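Local coordinates for protein dihydrodipicolinate synthase (Bacillus clausii KSM-K16, PDB 3E96) that probably acts as a 4-hydroxy-tetrahydrodipicolinate synthase, a lyase of the DapA family built on a TIM barrel, at residues Lys254-Glu266 and Val277-Lys290. Sequence-based numbering, arbitrary orientation.
Sequences KYNQGNNVVVIKE and VTRAPVNELSNEDK
Asp289, in the first turn of helix 287-299, takes up three polar groups from 254-266. Lys254 NZ forms a salt bridge with Asp289 OD1 at 2.9 Å, on the syn lone pair; the lysine chain, bent at chi3 (69°), brings NZ to the carboxylate. Tyr255 OH donates to Asp289 OD2 at 2.6 Å, the carboxylate oxygen lying in the plane of the ring at its edge. Asn259 ND2 reaches the same oxygen at 3.2 Å from the opposite face of the carboxylate, the amide turned 77° from it, and also donates to Leu251 O of helix 235-252. A water joins Tyr255 OH to Ser286 OG, the N-cap of helix 287-299, and to Glu288 OE2.

A second polar site gathers at the Glu266 carboxylate. Its OE2 accepts a nearly straight bond from Leu285 N (2.8 Å, 179°), while OE1 pairs with Lys290 NZ at 2.9 Å; the ammonium also donates to Leu285 O. Farther along, Lys265 NZ gives a 2.8 Å bond to Val277 O from above the carbonyl plane and forms a salt bridge with Glu58.

Apolar groups fill the middle. Val262 sets CB against Thr278 CG2 and Val282 CG1, and its CG1 meets Leu285 CD2 at 3.7 Å. The Leu285 side chain also lies along the Glu266 carboxylate, and CD2 touches the Asn259 amide.

An alanine in place of Asp289 would probably leave the Lys254 ammonium without its salt-bridge mate and take from Tyr255 OH and Asn259 ND2 the oxygen they share. Charged and polar bonds thus flank a valine-leucine centre, tying the loop and start of helix 262-270 to the segment leading into helix 287-299, beyond the eight-stranded barrel; the negative charge of Asp289 is likely to be stabilised by these donors.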
loop_
_atom_site.group_PDB
_atom_site.type_symbol
_atom_site.label_atom_id
_atom_site.label_comp_id
_atom_site.label_asym_id
_atom_site.label_seq_id
_atom_site.Cartn_x
_atom_site.Cartn_y
_atom_site.Cartn_z
ATOM N N LYS B 254 -15.139 -6.341 8.537
ATOM C CA LYS B 254 -16.080 -5.470 7.832
ATOM C C LYS B 254 -15.398 -4.355 7.036
ATOM O O LYS B 254 -14.335 -3.852 7.417
ATOM C CB LYS B 254 -17.080 -4.835 8.813
ATOM C CG LYS B 254 -18.112 -5.806 9.372
ATOM C CD LYS B 254 -19.202 -5.083 10.172
ATOM C CE LYS B 254 -20.094 -4.235 9.275
ATOM N NZ LYS B 254 -21.234 -3.616 10.027
ATOM N N TYR B 255 -16.034 -3.969 5.933
ATOM C CA TYR B 255 -15.533 -2.906 5.063
ATOM C C TYR B 255 -14.176 -3.273 4.476
ATOM O O TYR B 255 -13.240 -2.479 4.514
ATOM C CB TYR B 255 -15.414 -1.588 5.843
ATOM C CG TYR B 255 -16.577 -1.322 6.772
ATOM C CD1 TYR B 255 -17.886 -1.265 6.292
ATOM C CD2 TYR B 255 -16.374 -1.175 8.143
ATOM C CE1 TYR B 255 -18.964 -1.076 7.158
ATOM C CE2 TYR B 255 -17.443 -0.987 9.017
ATOM C CZ TYR B 255 -18.732 -0.941 8.520
ATOM O OH TYR B 255 -19.788 -0.784 9.388
ATOM N N ASN B 256 -14.074 -4.483 3.936
ATOM C CA ASN B 256 -12.826 -4.937 3.337
ATOM C C ASN B 256 -11.664 -4.807 4.325
ATOM O O ASN B 256 -10.585 -4.332 3.967
ATOM C CB ASN B 256 -12.521 -4.117 2.074
ATOM C CG ASN B 256 -11.413 -4.726 1.234
ATOM O OD1 ASN B 256 -10.797 -4.047 0.408
ATOM N ND2 ASN B 256 -11.158 -6.012 1.432
ATOM N N GLN B 257 -11.902 -5.218 5.571
ATOM C CA GLN B 257 -10.894 -5.179 6.630
ATOM C C GLN B 257 -10.656 -3.796 7.232
ATOM O O GLN B 257 -9.758 -3.628 8.051
ATOM C CB GLN B 257 -9.561 -5.740 6.120
ATOM C CG GLN B 257 -9.593 -7.222 5.787
ATOM C CD GLN B 257 -9.264 -8.092 6.981
ATOM O OE1 GLN B 257 -9.933 -8.035 8.020
ATOM N NE2 GLN B 257 -8.220 -8.904 6.844
ATOM N N GLY B 258 -11.451 -2.809 6.834
ATOM C CA GLY B 258 -11.268 -1.481 7.396
ATOM C C GLY B 258 -11.439 -1.480 8.908
ATOM O O GLY B 258 -10.835 -0.669 9.608
ATOM N N ASN B 259 -12.261 -2.400 9.409
ATOM C CA ASN B 259 -12.544 -2.525 10.843
ATOM C C ASN B 259 -11.504 -3.338 11.616
ATOM O O ASN B 259 -11.576 -3.430 12.843
ATOM C CB ASN B 259 -13.900 -3.211 11.038
ATOM C CG ASN B 259 -15.027 -2.235 11.300
ATOM O OD1 ASN B 259 -14.890 -1.035 11.080
ATOM N ND2 ASN B 259 -16.159 -2.756 11.768
ATOM N N ASN B 260 -10.539 -3.911 10.904
ATOM C CA ASN B 260 -9.539 -4.784 11.513
ATOM C C ASN B 260 -8.923 -4.386 12.855
ATOM O O ASN B 260 -8.874 -5.200 13.783
ATOM C CB ASN B 260 -8.422 -5.070 10.507
ATOM C CG ASN B 260 -7.484 -6.158 10.984
ATOM O OD1 ASN B 260 -6.690 -5.953 11.902
ATOM N ND2 ASN B 260 -7.579 -7.327 10.368
ATOM N N VAL B 261 -8.450 -3.151 12.965
ATOM C CA VAL B 261 -7.828 -2.699 14.209
ATOM C C VAL B 261 -8.768 -1.887 15.090
ATOM O O VAL B 261 -8.769 -2.042 16.314
ATOM C CB VAL B 261 -6.565 -1.849 13.919
ATOM C CG1 VAL B 261 -5.987 -1.293 15.229
ATOM C CG2 VAL B 261 -5.519 -2.699 13.201
ATOM N N VAL B 262 -9.573 -1.027 14.477
ATOM C CA VAL B 262 -10.477 -0.201 15.264
ATOM C C VAL B 262 -11.431 -1.042 16.122
ATOM O O VAL B 262 -11.753 -0.650 17.242
ATOM C CB VAL B 262 -11.259 0.797 14.369
ATOM C CG1 VAL B 262 -12.132 0.057 13.375
ATOM C CG2 VAL B 262 -12.080 1.740 15.248
ATOM N N VAL B 263 -11.868 -2.194 15.617
ATOM C CA VAL B 263 -12.751 -3.068 16.401
ATOM C C VAL B 263 -11.993 -3.566 17.637
ATOM O O VAL B 263 -12.547 -3.626 18.743
ATOM C CB VAL B 263 -13.233 -4.292 15.578
ATOM C CG1 VAL B 263 -13.881 -5.329 16.500
ATOM C CG2 VAL B 263 -14.237 -3.842 14.524
ATOM N N ILE B 264 -10.725 -3.924 17.447
ATOM C CA ILE B 264 -9.899 -4.392 18.556
ATOM C C ILE B 264 -9.756 -3.295 19.618
ATOM O O ILE B 264 -9.937 -3.544 20.818
ATOM C CB ILE B 264 -8.484 -4.803 18.070
ATOM C CG1 ILE B 264 -8.568 -6.097 17.259
ATOM C CG2 ILE B 264 -7.548 -4.997 19.259
ATOM C CD1 ILE B 264 -7.240 -6.546 16.679
ATOM N N LYS B 265 -9.441 -2.081 19.175
ATOM C CA LYS B 265 -9.260 -0.970 20.104
ATOM C C LYS B 265 -10.510 -0.565 20.870
ATOM O O LYS B 265 -10.442 -0.281 22.069
ATOM C CB LYS B 265 -8.671 0.243 19.374
ATOM C CG LYS B 265 -7.199 0.049 18.997
ATOM C CD LYS B 265 -6.547 1.325 18.476
ATOM C CE LYS B 265 -5.053 1.102 18.238
ATOM N NZ LYS B 265 -4.385 2.269 17.576
ATOM N N GLU B 266 -11.655 -0.536 20.202
ATOM C CA GLU B 266 -12.875 -0.155 20.905
ATOM C C GLU B 266 -13.345 -1.288 21.813
ATOM O O GLU B 266 -13.978 -1.044 22.840
ATOM C CB GLU B 266 -13.954 0.273 19.910
ATOM C CG GLU B 266 -13.581 1.581 19.220
ATOM C CD GLU B 266 -14.760 2.327 18.632
ATOM O OE1 GLU B 266 -15.905 2.104 19.086
ATOM O OE2 GLU B 266 -14.533 3.157 17.725
ATOM N N VAL B 277 -7.159 5.238 20.238
ATOM C CA VAL B 277 -7.841 5.162 18.951
ATOM C C VAL B 277 -6.915 4.797 17.797
ATOM O O VAL B 277 -5.704 4.653 17.970
ATOM C CB VAL B 277 -8.491 6.514 18.596
ATOM C CG1 VAL B 277 -9.532 6.886 19.637
ATOM C CG2 VAL B 277 -7.409 7.595 18.508
ATOM N N THR B 278 -7.503 4.643 16.617
ATOM C CA THR B 278 -6.731 4.343 15.418
ATOM C C THR B 278 -6.350 5.687 14.802
ATOM O O THR B 278 -6.907 6.722 15.177
ATOM C CB THR B 278 -7.564 3.547 14.373
ATOM O OG1 THR B 278 -8.824 4.202 14.156
ATOM C CG2 THR B 278 -7.801 2.117 14.844
ATOM N N ARG B 279 -5.391 5.677 13.884
ATOM C CA ARG B 279 -4.990 6.899 13.195
ATOM C C ARG B 279 -5.633 6.881 11.809
ATOM O O ARG B 279 -5.898 5.810 11.258
ATOM C CB ARG B 279 -3.468 6.966 13.016
ATOM C CG ARG B 279 -2.687 7.536 14.197
ATOM C CD ARG B 279 -1.200 7.633 13.859
ATOM N NE ARG B 279 -0.412 8.178 14.965
ATOM C CZ ARG B 279 0.914 8.244 14.984
ATOM N NH1 ARG B 279 1.538 8.752 16.040
ATOM N NH2 ARG B 279 1.622 7.806 13.951
ATOM N N ALA B 280 -5.907 8.059 11.257
ATOM C CA ALA B 280 -6.459 8.129 9.906
ATOM C C ALA B 280 -5.409 7.342 9.121
ATOM O O ALA B 280 -4.226 7.417 9.448
ATOM C CB ALA B 280 -6.504 9.579 9.428
ATOM N N PRO B 281 -5.797 6.645 8.039
ATOM C CA PRO B 281 -7.102 6.470 7.390
ATOM C C PRO B 281 -8.221 5.627 8.014
ATOM O O PRO B 281 -9.063 5.099 7.287
ATOM C CB PRO B 281 -6.715 5.956 6.009
ATOM C CG PRO B 281 -5.562 5.050 6.331
ATOM C CD PRO B 281 -4.756 5.885 7.319
ATOM N N VAL B 282 -8.238 5.474 9.333
ATOM C CA VAL B 282 -9.337 4.749 9.970
ATOM C C VAL B 282 -9.787 5.564 11.174
ATOM O O VAL B 282 -8.967 5.944 12.004
ATOM C CB VAL B 282 -8.940 3.331 10.449
ATOM C CG1 VAL B 282 -10.088 2.726 11.270
ATOM C CG2 VAL B 282 -8.657 2.432 9.246
ATOM N N ASN B 283 -11.082 5.856 11.255
ATOM C CA ASN B 283 -11.592 6.621 12.388
ATOM C C ASN B 283 -12.429 5.712 13.284
ATOM O O ASN B 283 -12.360 4.487 13.156
ATOM C CB ASN B 283 -12.378 7.855 11.905
ATOM C CG ASN B 283 -13.677 7.506 11.204
ATOM O OD1 ASN B 283 -13.799 6.466 10.560
ATOM N ND2 ASN B 283 -14.655 8.400 11.313
ATOM N N GLU B 284 -13.209 6.288 14.192
ATOM C CA GLU B 284 -13.989 5.465 15.116
ATOM C C GLU B 284 -15.166 4.711 14.515
ATOM O O GLU B 284 -15.621 5.011 13.413
ATOM C CB GLU B 284 -14.468 6.312 16.305
ATOM C CG GLU B 284 -15.521 7.367 15.986
ATOM C CD GLU B 284 -15.008 8.479 15.086
ATOM O OE1 GLU B 284 -13.839 8.900 15.243
ATOM O OE2 GLU B 284 -15.783 8.947 14.225
ATOM N N LEU B 285 -15.653 3.718 15.255
ATOM C CA LEU B 285 -16.778 2.905 14.809
ATOM C C LEU B 285 -18.080 3.690 14.813
ATOM O O LEU B 285 -18.242 4.641 15.576
ATOM C CB LEU B 285 -16.948 1.675 15.716
ATOM C CG LEU B 285 -15.863 0.596 15.707
ATOM C CD1 LEU B 285 -16.232 -0.509 16.692
ATOM C CD2 LEU B 285 -15.726 0.024 14.302
ATOM N N SER B 286 -19.005 3.283 13.950
ATOM C CA SER B 286 -20.320 3.913 13.883
ATOM C C SER B 286 -21.069 3.411 15.114
ATOM O O SER B 286 -20.604 2.489 15.789
ATOM C CB SER B 286 -21.063 3.454 12.631
ATOM O OG SER B 286 -21.266 2.048 12.668
ATOM N N ASN B 287 -22.221 4.003 15.408
ATOM C CA ASN B 287 -22.997 3.565 16.561
ATOM C C ASN B 287 -23.428 2.121 16.333
ATOM O O ASN B 287 -23.441 1.309 17.260
ATOM C CB ASN B 287 -24.226 4.457 16.761
ATOM C CG ASN B 287 -23.858 5.896 17.070
ATOM O OD1 ASN B 287 -22.983 6.161 17.894
ATOM N ND2 ASN B 287 -24.533 6.834 16.414
ATOM N N GLU B 288 -23.765 1.801 15.088
ATOM C CA GLU B 288 -24.181 0.450 14.738
ATOM C C GLU B 288 -23.106 -0.567 15.103
ATOM O O GLU B 288 -23.388 -1.572 15.749
ATOM C CB GLU B 288 -24.468 0.347 13.239
ATOM C CG GLU B 288 -24.817 -1.065 12.786
ATOM C CD GLU B 288 -24.893 -1.199 11.275
ATOM O OE1 GLU B 288 -25.198 -2.312 10.795
ATOM O OE2 GLU B 288 -24.644 -0.198 10.569
ATOM N N ASP B 289 -21.872 -0.310 14.675
ATOM C CA ASP B 289 -20.777 -1.230 14.963
ATOM C C ASP B 289 -20.396 -1.250 16.445
ATOM O O ASP B 289 -19.976 -2.282 16.962
ATOM C CB ASP B 289 -19.557 -0.897 14.095
ATOM C CG ASP B 289 -19.742 -1.326 12.643
ATOM O OD1 ASP B 289 -20.743 -2.012 12.345
ATOM O OD2 ASP B 289 -18.884 -0.986 11.798
ATOM N N LYS B 290 -20.537 -0.115 17.126
ATOM C CA LYS B 290 -20.229 -0.063 18.557
ATOM C C LYS B 290 -21.182 -1.023 19.278
ATOM O O LYS B 290 -20.795 -1.711 20.222
ATOM C CB LYS B 290 -20.413 1.359 19.098
ATOM C CG LYS B 290 -19.234 2.287 18.853
ATOM C CD LYS B 290 -19.586 3.721 19.225
ATOM C CE LYS B 290 -18.342 4.579 19.427
ATOM N NZ LYS B 290 -17.390 4.507 18.284
HETATM O O HOH W 1 -22.238 0.786 10.337
#